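Local coordinates for protein cytochrome B5 (Hadesarchaea archaeon YNP_N21, PDB 6NZX) that binds heme as a small cytochrome b5 domain and probably serves in electron transfer, at residues 11-14 / 19-22; 35-38 / 42-45; 55-58 / 63-66. All blocks are in the same frame, centred on the assembly; numbering follows the deposited sequence.

Contact 1: 11-14 / 19-22; sequences SRYN and APAY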
loop_
_atom_site.group_PDB
_atom_site.type_symbol
_atom_site.label_atom_id
_atom_site.label_comp_id
_atom_site.label_asym_id
_atom_site.label_seq_id
_atom_site.Cartn_x
_atom_site.Cartn_y
_atom_site.Cartn_z
ATOM N N SER A 11 -4.916 7.074 -3.635
ATOM C CA SER A 11 -5.197 6.330 -4.889
ATOM C C SER A 11 -4.207 6.714 -5.992
ATOM O O SER A 11 -3.918 5.922 -6.917
ATOM C CB SER A 11 -6.629 6.546 -5.319
ATOM O OG SER A 11 -6.854 7.910 -5.597
ATOM N N ARG A 12 -3.654 7.925 -5.889
ATOM C CA ARG A 12 -2.654 8.402 -6.822
ATOM C C ARG A 12 -1.366 7.582 -6.736
ATOM O O ARG A 12 -0.614 7.597 -7.698
ATOM C CB ARG A 12 -2.223 9.836 -6.513
ATOM C CG ARG A 12 -3.312 10.888 -6.624
ATOM C CD ARG A 12 -2.682 12.175 -6.153
ATOM N NE ARG A 12 -3.608 13.246 -5.839
ATOM C CZ ARG A 12 -3.230 14.386 -5.267
ATOM N NH1 ARG A 12 -4.137 15.291 -4.953
ATOM N NH2 ARG A 12 -1.945 14.601 -5.001
ATOM N N TYR A 13 -1.081 6.967 -5.570
ATOM C CA TYR A 13 0.195 6.283 -5.308
ATOM C C TYR A 13 0.023 4.805 -5.667
ATOM O O TYR A 13 0.035 3.932 -4.801
ATOM C CB TYR A 13 0.648 6.503 -3.858
ATOM C CG TYR A 13 1.051 7.921 -3.554
ATOM C CD1 TYR A 13 2.369 8.321 -3.638
ATOM C CD2 TYR A 13 0.108 8.879 -3.212
ATOM C CE1 TYR A 13 2.737 9.639 -3.393
ATOM C CE2 TYR A 13 0.464 10.198 -2.967
ATOM C CZ TYR A 13 1.786 10.584 -3.058
ATOM O OH TYR A 13 2.151 11.889 -2.841
ATOM N N ASN A 14 -0.158 4.557 -6.967
ATOM C CA ASN A 14 -0.684 3.304 -7.476
ATOM C C ASN A 14 0.396 2.526 -8.225
ATOM O O ASN A 14 0.090 1.526 -8.859
ATOM C CB ASN A 14 -1.900 3.531 -8.376
ATOM C CG ASN A 14 -1.609 4.391 -9.588
ATOM O OD1 ASN A 14 -0.466 4.771 -9.845
ATOM N ND2 ASN A 14 -2.642 4.698 -10.342
ATOM N N ALA A 19 4.759 6.562 -10.660
ATOM C CA ALA A 19 4.224 6.968 -9.338
ATOM C C ALA A 19 4.647 5.940 -8.291
ATOM O O ALA A 19 4.744 4.753 -8.594
ATOM C CB ALA A 19 2.724 7.088 -9.397
ATOM N N PRO A 20 4.924 6.338 -7.032
ATOM C CA PRO A 20 5.204 5.362 -5.984
ATOM C C PRO A 20 3.982 4.474 -5.728
ATOM O O PRO A 20 2.845 4.826 -6.079
ATOM C CB PRO A 20 5.570 6.194 -4.739
ATOM C CG PRO A 20 5.800 7.589 -5.263
ATOM C CD PRO A 20 4.983 7.717 -6.535
ATOM N N ALA A 21 4.248 3.310 -5.141
ATOM C CA ALA A 21 3.228 2.365 -4.735
ATOM C C ALA A 21 3.142 2.388 -3.201
ATOM O O ALA A 21 4.109 2.050 -2.482
ATOM C CB ALA A 21 3.540 0.992 -5.298
ATOM N N TYR A 22 2.003 2.873 -2.714
ATOM C CA TYR A 22 1.715 2.998 -1.282
ATOM C C TYR A 22 0.519 2.098 -0.979
ATOM O O TYR A 22 -0.363 1.952 -1.811
ATOM C CB TYR A 22 1.284 4.414 -0.901
ATOM C CG TYR A 22 2.342 5.486 -0.845
ATOM C CD1 TYR A 22 3.656 5.254 -1.197
ATOM C CD2 TYR A 22 1.985 6.777 -0.487
ATOM C CE1 TYR A 22 4.600 6.268 -1.149
ATOM C CE2 TYR A 22 2.919 7.799 -0.417
ATOM C CZ TYR A 22 4.228 7.543 -0.777
ATOM O OH TYR A 22 5.148 8.534 -0.725
#
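The backbones of 11-14 and 19-22 meet at one isolated bridge, N14 beside A21 with their CA atoms 4.9 Å apart, in the loop that leads from helix 7-11 to strand 22-25. Y22 N donates to Y13 O at 3.1 Å along a nearly straight N-H (173°). A21 CA adds a CA-H...O contact to the same oxygen at 3.6 Å. Y13 is the centre of an inverse gamma turn. The two tyrosines leave the backbone in the same direction and lie flat against each other, forming an offset stack with centroids 4.2 Å apart and planes almost parallel (4°). Each side chain leaves its backbone with CG anti to the carbonyl carbon, which sends the rings off in step. Y22 CE2 sits 3.3 Å from Y13 CD1, over the rim of that ring. P20 comes to the edge of the Y13 ring, its CG 3.9 Å from Y13 CD1. Beyond the bridge, A19 CB rests 3.8 Å from R12 O. N14 OD1 is taken by K16 N within the loop. Y22 also packs on V29 and D31 and thereby ties the stack to strand 28-31. A serine in place of Y22 is likely to leave the Y13 ring without its stacking partner and freer to turn. With no charge pair between the segments, the side chains meet by ring stacking and apolar packing, beside a single backbone hydrogen bond.

Contact 2: 35-38 / 42-45; sequences SFHW and KHHV. With HEM (protoporphyrin IX containing Fe), chain B.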
loop_
_atom_site.group_PDB
_atom_site.type_symbol
_atom_site.label_atom_id
_atom_site.label_comp_id
_atom_site.label_asym_id
_atom_site.label_seq_id
_atom_site.Cartn_x
_atom_site.Cartn_y
_atom_site.Cartn_z
ATOM N N SER A 35 9.503 -3.030 -3.611
ATOM C CA SER A 35 9.018 -4.404 -3.477
ATOM C C SER A 35 8.560 -4.910 -4.850
ATOM O O SER A 35 7.575 -4.412 -5.405
ATOM C CB SER A 35 7.894 -4.502 -2.476
ATOM O OG SER A 35 7.305 -5.796 -2.474
ATOM N N PHE A 36 9.244 -5.929 -5.377
ATOM C CA PHE A 36 8.857 -6.517 -6.652
ATOM C C PHE A 36 7.454 -7.141 -6.567
ATOM O O PHE A 36 6.805 -7.330 -7.586
ATOM C CB PHE A 36 9.881 -7.534 -7.161
ATOM C CG PHE A 36 9.688 -7.777 -8.636
ATOM C CD1 PHE A 36 10.141 -6.850 -9.565
ATOM C CD2 PHE A 36 8.955 -8.866 -9.084
ATOM C CE1 PHE A 36 9.920 -7.042 -10.921
ATOM C CE2 PHE A 36 8.721 -9.049 -10.439
ATOM C CZ PHE A 36 9.208 -8.139 -11.354
ATOM N N HIS A 37 6.972 -7.407 -5.349
ATOM C CA HIS A 37 5.595 -7.863 -5.130
ATOM C C HIS A 37 4.572 -6.778 -5.483
ATOM O O HIS A 37 3.415 -7.086 -5.695
ATOM C CB HIS A 37 5.419 -8.335 -3.681
ATOM C CG HIS A 37 6.278 -9.515 -3.373
ATOM N ND1 HIS A 37 5.810 -10.815 -3.464
ATOM C CD2 HIS A 37 7.588 -9.602 -3.044
ATOM C CE1 HIS A 37 6.788 -11.649 -3.184
ATOM N NE2 HIS A 37 7.883 -10.933 -2.901
ATOM N N TRP A 38 5.001 -5.513 -5.505
ATOM C CA TRP A 38 4.089 -4.391 -5.706
ATOM C C TRP A 38 4.443 -3.535 -6.925
ATOM O O TRP A 38 3.766 -2.537 -7.150
ATOM C CB TRP A 38 4.070 -3.516 -4.453
ATOM C CG TRP A 38 3.334 -4.157 -3.328
ATOM C CD1 TRP A 38 3.856 -4.921 -2.331
ATOM C CD2 TRP A 38 1.917 -4.124 -3.123
ATOM N NE1 TRP A 38 2.865 -5.327 -1.487
ATOM C CE2 TRP A 38 1.664 -4.864 -1.952
ATOM C CE3 TRP A 38 0.849 -3.512 -3.789
ATOM C CZ2 TRP A 38 0.382 -5.018 -1.444
ATOM C CZ3 TRP A 38 -0.422 -3.678 -3.289
ATOM C CH2 TRP A 38 -0.648 -4.428 -2.135
ATOM N N LYS A 42 0.392 -3.679 -8.725
ATOM C CA LYS A 42 -0.423 -4.868 -8.598
ATOM C C LYS A 42 0.316 -5.835 -7.669
ATOM O O LYS A 42 1.574 -5.926 -7.708
ATOM C CB LYS A 42 -0.737 -5.461 -9.978
ATOM C CG LYS A 42 -1.803 -4.712 -10.778
ATOM C CD LYS A 42 -1.310 -4.007 -12.043
ATOM C CE LYS A 42 -2.440 -3.401 -12.858
ATOM N NZ LYS A 42 -2.000 -2.960 -14.202
ATOM N N HIS A 43 -0.465 -6.488 -6.799
ATOM C CA HIS A 43 0.025 -7.469 -5.820
ATOM C C HIS A 43 -0.714 -8.795 -6.050
ATOM O O HIS A 43 -1.849 -8.968 -5.623
ATOM C CB HIS A 43 -0.122 -6.916 -4.387
ATOM C CG HIS A 43 0.510 -7.758 -3.327
ATOM N ND1 HIS A 43 1.859 -8.068 -3.327
ATOM C CD2 HIS A 43 -0.004 -8.308 -2.205
ATOM C CE1 HIS A 43 2.133 -8.816 -2.273
ATOM N NE2 HIS A 43 1.003 -8.982 -1.563
ATOM N N HIS A 44 -0.064 -9.692 -6.794
ATOM C CA HIS A 44 -0.519 -11.090 -6.997
ATOM C C HIS A 44 -1.974 -11.123 -7.458
ATOM O O HIS A 44 -2.779 -11.897 -6.925
ATOM C CB HIS A 44 -0.252 -11.931 -5.738
ATOM C CG HIS A 44 1.201 -11.964 -5.400
ATOM N ND1 HIS A 44 2.139 -12.543 -6.239
ATOM C CD2 HIS A 44 1.894 -11.410 -4.382
ATOM C CE1 HIS A 44 3.350 -12.380 -5.726
ATOM N NE2 HIS A 44 3.230 -11.677 -4.585
ATOM N N VAL A 45 -2.281 -10.259 -8.440
ATOM C CA VAL A 45 -3.500 -10.282 -9.247
ATOM C C VAL A 45 -4.656 -9.627 -8.480
ATOM O O VAL A 45 -5.365 -8.823 -9.051
ATOM C CB VAL A 45 -3.873 -11.699 -9.744
ATOM C CG1 VAL A 45 -5.140 -11.697 -10.593
ATOM C CG2 VAL A 45 -2.738 -12.351 -10.520
HETATM C CHA HEM B . 4.320 -10.429 0.357
HETATM C CHB HEM B . 0.490 -12.807 -1.662
HETATM C CHC HEM B . -2.490 -9.320 0.047
HETATM C CHD HEM B . 1.359 -6.855 1.726
HETATM C C1A HEM B . 3.498 -11.432 -0.312
HETATM C C2A HEM B . 4.133 -12.637 -0.869
HETATM C C3A HEM B . 2.961 -13.330 -1.464
HETATM C C4A HEM B . 1.866 -12.496 -1.194
HETATM C CMA HEM B . 3.007 -14.651 -2.195
HETATM C CAA HEM B . 5.602 -13.021 -0.792
HETATM C CBA HEM B . 5.934 -13.609 0.601
HETATM C CGA HEM B . 7.146 -12.971 1.293
HETATM O O1A HEM B . 7.136 -12.866 2.545
HETATM O O2A HEM B . 8.137 -12.573 0.625
HETATM C C1B HEM B . -0.739 -12.030 -1.421
HETATM C C2B HEM B . -2.003 -12.450 -1.850
HETATM C C3B HEM B . -2.929 -11.419 -1.333
HETATM C C4B HEM B . -2.001 -10.523 -0.633
HETATM C CMB HEM B . -2.398 -13.661 -2.661
HETATM C CAB HEM B . -4.430 -11.185 -1.490
HETATM C CBB HEM B . -5.296 -12.169 -0.719
HETATM C C1C HEM B . -1.704 -8.306 0.728
HETATM C C2C HEM B . -2.327 -7.195 1.260
HETATM C C3C HEM B . -1.181 -6.397 1.752
HETATM C C4C HEM B . -0.019 -7.234 1.425
HETATM C CMC HEM B . -3.807 -6.958 1.252
HETATM C CAC HEM B . -1.103 -5.111 2.502
HETATM C CBC HEM B . -2.152 -4.536 3.053
HETATM C C1D HEM B . 2.574 -7.631 1.475
HETATM C C2D HEM B . 3.827 -7.155 1.850
HETATM C C3D HEM B . 4.738 -8.229 1.462
HETATM C C4D HEM B . 3.858 -9.160 0.899
HETATM C CMD HEM B . 4.171 -5.862 2.537
HETATM C CAD HEM B . 6.253 -8.280 1.619
HETATM C CBD HEM B . 6.865 -7.654 0.359
HETATM C CGD HEM B . 8.373 -7.745 0.316
HETATM O O1D HEM B . 8.983 -7.285 -0.674
HETATM O O2D HEM B . 8.990 -8.275 1.264
HETATM N NA HEM B . 2.180 -11.354 -0.534
HETATM N NB HEM B . -0.723 -10.893 -0.688
HETATM N NC HEM B . -0.379 -8.357 0.788
HETATM N ND HEM B . 2.557 -8.834 0.896
HETATM FE FE HEM B . 0.896 -9.861 0.132
HETATM O O HOH W 1 2.615 -9.069 -7.443
#
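H43, H37 and W38 carry this contact, which forms one wall of the cytochrome b5 heme crevice: H43 NE2 binds the iron at 1.9 Å, and H62 supplies the other axial nitrogen. Behind the metal, H43 ND1 donates to H37 O at 3.0 Å with an angle of 165°. The oxygen lies in the plane of the imidazole, while the donor stands above the carbonyl plane. Pinned at both nitrogens, the ring has its rotation fixed, and the bond to H37 O would probably also polarise it. With CG anti to the backbone N (chi1 -172°), the H43 side chain carries its ring from strand 42-43 to the iron and across W38. The indole covers one imidazole face in an offset stack, the five-membered ring and the H43 ring having centroids 4.0 Å apart. H43 CB meanwhile makes a CH-pi contact over the face of the indole's six-membered ring, 3.3 Å from its centroid. W38 is itself buried against V32 and L53. H44 CD2 leans over the other face of H43. The H37 and H44 rings meet rim to rim, with H37 ND1 and H44 NE2 hydrogen-bonded at 2.9 Å and either able to donate. This pair also borders the porphyrin, where H44 CD2 comes within 3.4 Å of HEM CHB. S35 OG donates to propionate oxygen O1D, tying the start of 35-38 to the heme edge. H37 O accepts a second hydrogen bond, from a water 2.8 Å away, and the same water accepts the N-H of H44, its oxygen 2.8 Å from H44 N.

Contact 3: 55-58 / 63-66; sequences ESIG and TAEL. With HEM (protoporphyrin IX containing Fe), chain B.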
loop_
_atom_site.group_PDB
_atom_site.type_symbol
_atom_site.label_atom_id
_atom_site.label_comp_id
_atom_site.label_asym_id
_atom_site.label_seq_id
_atom_site.Cartn_x
_atom_site.Cartn_y
_atom_site.Cartn_z
ATOM N N GLU A 55 -8.940 -4.898 5.252
ATOM C CA GLU A 55 -9.818 -6.054 5.177
ATOM C C GLU A 55 -9.195 -7.162 4.325
ATOM O O GLU A 55 -9.341 -8.321 4.670
ATOM C CB GLU A 55 -11.183 -5.694 4.591
ATOM C CG GLU A 55 -12.198 -5.289 5.643
ATOM C CD GLU A 55 -13.599 -5.829 5.405
ATOM O OE1 GLU A 55 -13.798 -7.067 5.524
ATOM O OE2 GLU A 55 -14.488 -5.010 5.079
ATOM N N SER A 56 -8.492 -6.785 3.251
ATOM C CA SER A 56 -7.954 -7.704 2.230
ATOM C C SER A 56 -6.936 -8.704 2.797
ATOM O O SER A 56 -6.627 -9.684 2.134
ATOM C CB SER A 56 -7.326 -6.923 1.085
ATOM O OG SER A 56 -8.285 -6.087 0.448
ATOM N N ILE A 57 -6.371 -8.442 3.979
ATOM C CA ILE A 57 -5.219 -9.227 4.478
ATOM C C ILE A 57 -5.691 -10.631 4.896
ATOM O O ILE A 57 -4.900 -11.584 4.877
ATOM C CB ILE A 57 -4.504 -8.487 5.630
ATOM C CG1 ILE A 57 -3.080 -9.008 5.863
ATOM C CG2 ILE A 57 -5.338 -8.529 6.906
ATOM C CD1 ILE A 57 -2.099 -8.689 4.744
ATOM N N GLY A 58 -6.978 -10.744 5.259
ATOM C CA GLY A 58 -7.600 -11.966 5.762
ATOM C C GLY A 58 -7.436 -13.149 4.816
ATOM O O GLY A 58 -7.286 -14.284 5.269
ATOM N N THR A 63 0.478 -12.414 6.913
ATOM C CA THR A 63 -0.155 -11.379 7.759
ATOM C C THR A 63 0.541 -10.033 7.499
ATOM O O THR A 63 1.474 -9.930 6.677
ATOM C CB THR A 63 -0.213 -11.831 9.230
ATOM O OG1 THR A 63 1.105 -12.071 9.721
ATOM C CG2 THR A 63 -1.056 -13.073 9.416
ATOM N N ALA A 64 0.065 -8.994 8.192
ATOM C CA ALA A 64 0.474 -7.613 7.965
ATOM C C ALA A 64 1.892 -7.342 8.477
ATOM O O ALA A 64 2.437 -6.282 8.187
ATOM C CB ALA A 64 -0.521 -6.690 8.616
ATOM N N GLU A 65 2.479 -8.300 9.210
ATOM C CA GLU A 65 3.866 -8.234 9.725
ATOM C C GLU A 65 4.844 -7.804 8.621
ATOM O O GLU A 65 5.823 -7.082 8.897
ATOM C CB GLU A 65 4.319 -9.568 10.342
ATOM C CG GLU A 65 3.893 -10.812 9.567
ATOM C CD GLU A 65 4.582 -12.120 9.938
ATOM O OE1 GLU A 65 4.412 -12.578 11.095
ATOM O OE2 GLU A 65 5.288 -12.688 9.069
ATOM N N LEU A 66 4.586 -8.241 7.382
ATOM C CA LEU A 66 5.513 -8.039 6.265
ATOM C C LEU A 66 5.591 -6.549 5.868
ATOM O O LEU A 66 6.559 -6.132 5.270
ATOM C CB LEU A 66 5.072 -8.919 5.087
ATOM C CG LEU A 66 5.069 -10.435 5.320
ATOM C CD1 LEU A 66 4.705 -11.185 4.042
ATOM C CD2 LEU A 66 6.415 -10.929 5.846
HETATM C CHA HEM B . 4.320 -10.429 0.357
HETATM C CHB HEM B . 0.490 -12.807 -1.662
HETATM C CHC HEM B . -2.490 -9.320 0.047
HETATM C CHD HEM B . 1.359 -6.855 1.726
HETATM C C1A HEM B . 3.498 -11.432 -0.312
HETATM C C2A HEM B . 4.133 -12.637 -0.869
HETATM C C3A HEM B . 2.961 -13.330 -1.464
HETATM C C4A HEM B . 1.866 -12.496 -1.194
HETATM C CMA HEM B . 3.007 -14.651 -2.195
HETATM C CAA HEM B . 5.602 -13.021 -0.792
HETATM C CBA HEM B . 5.934 -13.609 0.601
HETATM C CGA HEM B . 7.146 -12.971 1.293
HETATM O O1A HEM B . 7.136 -12.866 2.545
HETATM O O2A HEM B . 8.137 -12.573 0.625
HETATM C C1B HEM B . -0.739 -12.030 -1.421
HETATM C C2B HEM B . -2.003 -12.450 -1.850
HETATM C C3B HEM B . -2.929 -11.419 -1.333
HETATM C C4B HEM B . -2.001 -10.523 -0.633
HETATM C CMB HEM B . -2.398 -13.661 -2.661
HETATM C CAB HEM B . -4.430 -11.185 -1.490
HETATM C CBB HEM B . -5.296 -12.169 -0.719
HETATM C C1C HEM B . -1.704 -8.306 0.728
HETATM C C2C HEM B . -2.327 -7.195 1.260
HETATM C C3C HEM B . -1.181 -6.397 1.752
HETATM C C4C HEM B . -0.019 -7.234 1.425
HETATM C CMC HEM B . -3.807 -6.958 1.252
HETATM C CAC HEM B . -1.103 -5.111 2.502
HETATM C CBC HEM B . -2.152 -4.536 3.053
HETATM C C1D HEM B . 2.574 -7.631 1.475
HETATM C C2D HEM B . 3.827 -7.155 1.850
HETATM C C3D HEM B . 4.738 -8.229 1.462
HETATM C C4D HEM B . 3.858 -9.160 0.899
HETATM C CMD HEM B . 4.171 -5.862 2.537
HETATM C CAD HEM B . 6.253 -8.280 1.619
HETATM C CBD HEM B . 6.865 -7.654 0.359
HETATM C CGD HEM B . 8.373 -7.745 0.316
HETATM O O1D HEM B . 8.983 -7.285 -0.674
HETATM O O2D HEM B . 8.990 -8.275 1.264
HETATM N NA HEM B . 2.180 -11.354 -0.534
HETATM N NB HEM B . -0.723 -10.893 -0.688
HETATM N NC HEM B . -0.379 -8.357 0.788
HETATM N ND HEM B . 2.557 -8.834 0.896
HETATM FE FE HEM B . 0.896 -9.861 0.132
#
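I57 alone bridges the two segments, and it does so by van der Waals contact with the backbone: its CG1 lies 3.9 Å from A64 N, and its CD1 4.0 Å from T63 C. The nearest side-chain pair, I57 CG1 and A64 CB, is a looser 4.4 Å apart. No hydrogen bond joins 55-58 to 63-66, and little surface is buried between them. The same side chain turns its end to the cofactor, with I57 CD1 over pyrrole C, 3.8 Å from HEM C2C. Its torsions explain this double use: CG1 is anti to the backbone N (chi1 -161°), and the bend at chi2 (69°) brings CD1 between the backbone of T63 and the porphyrin. Next to it S56 CB meets the rim of the heme, 3.5 Å from methyl CMC. From the other segment L66 lies over pyrrole D, its CB 3.7 Å from HEM C3D. L66 CD1 continues past the meso carbon CHA to propionate oxygen O1A, at 3.3 Å. Residues 55-57 and 64-66 are 3-10 in form and present these side chains, the first with a weak bond from G58 N to E55 O. Further out, Y25 of strand 22-25 packs against both I57 and A64, giving the pair a common backing. K69 NZ hydrogen-bonds to the heme from outside the two segments. The loop between the segments carries the second axial histidine, H62, so I57 and L66 line the heme face on that histidine's side, forming the apolar second wall of a cytochrome b5 heme crevice.

In the fold
Contact 1 stands apart from the heme, beside the outermost strand 22-25 of the four-stranded sheet, while contacts 2 and 3 both touch the cofactor and lie on its two faces without meeting, their nearest atoms about 7 Å apart. Contacts 1 and 2 are partly buried and touch through A21 CB and W38 O; contact 3 is a surface contact. Contacts 1 and 3 fall on opposite sides of the chain's centre, centres about 19 Å apart. The chemistry follows place: an aromatic stack beside a backbone bridge in 11-14/19-22, metal ligation with a histidine hydrogen-bond network in 35-38/42-45, and van der Waals contact through one isoleucine in 55-58/63-66, where I57, S56 and L66 also touch the heme.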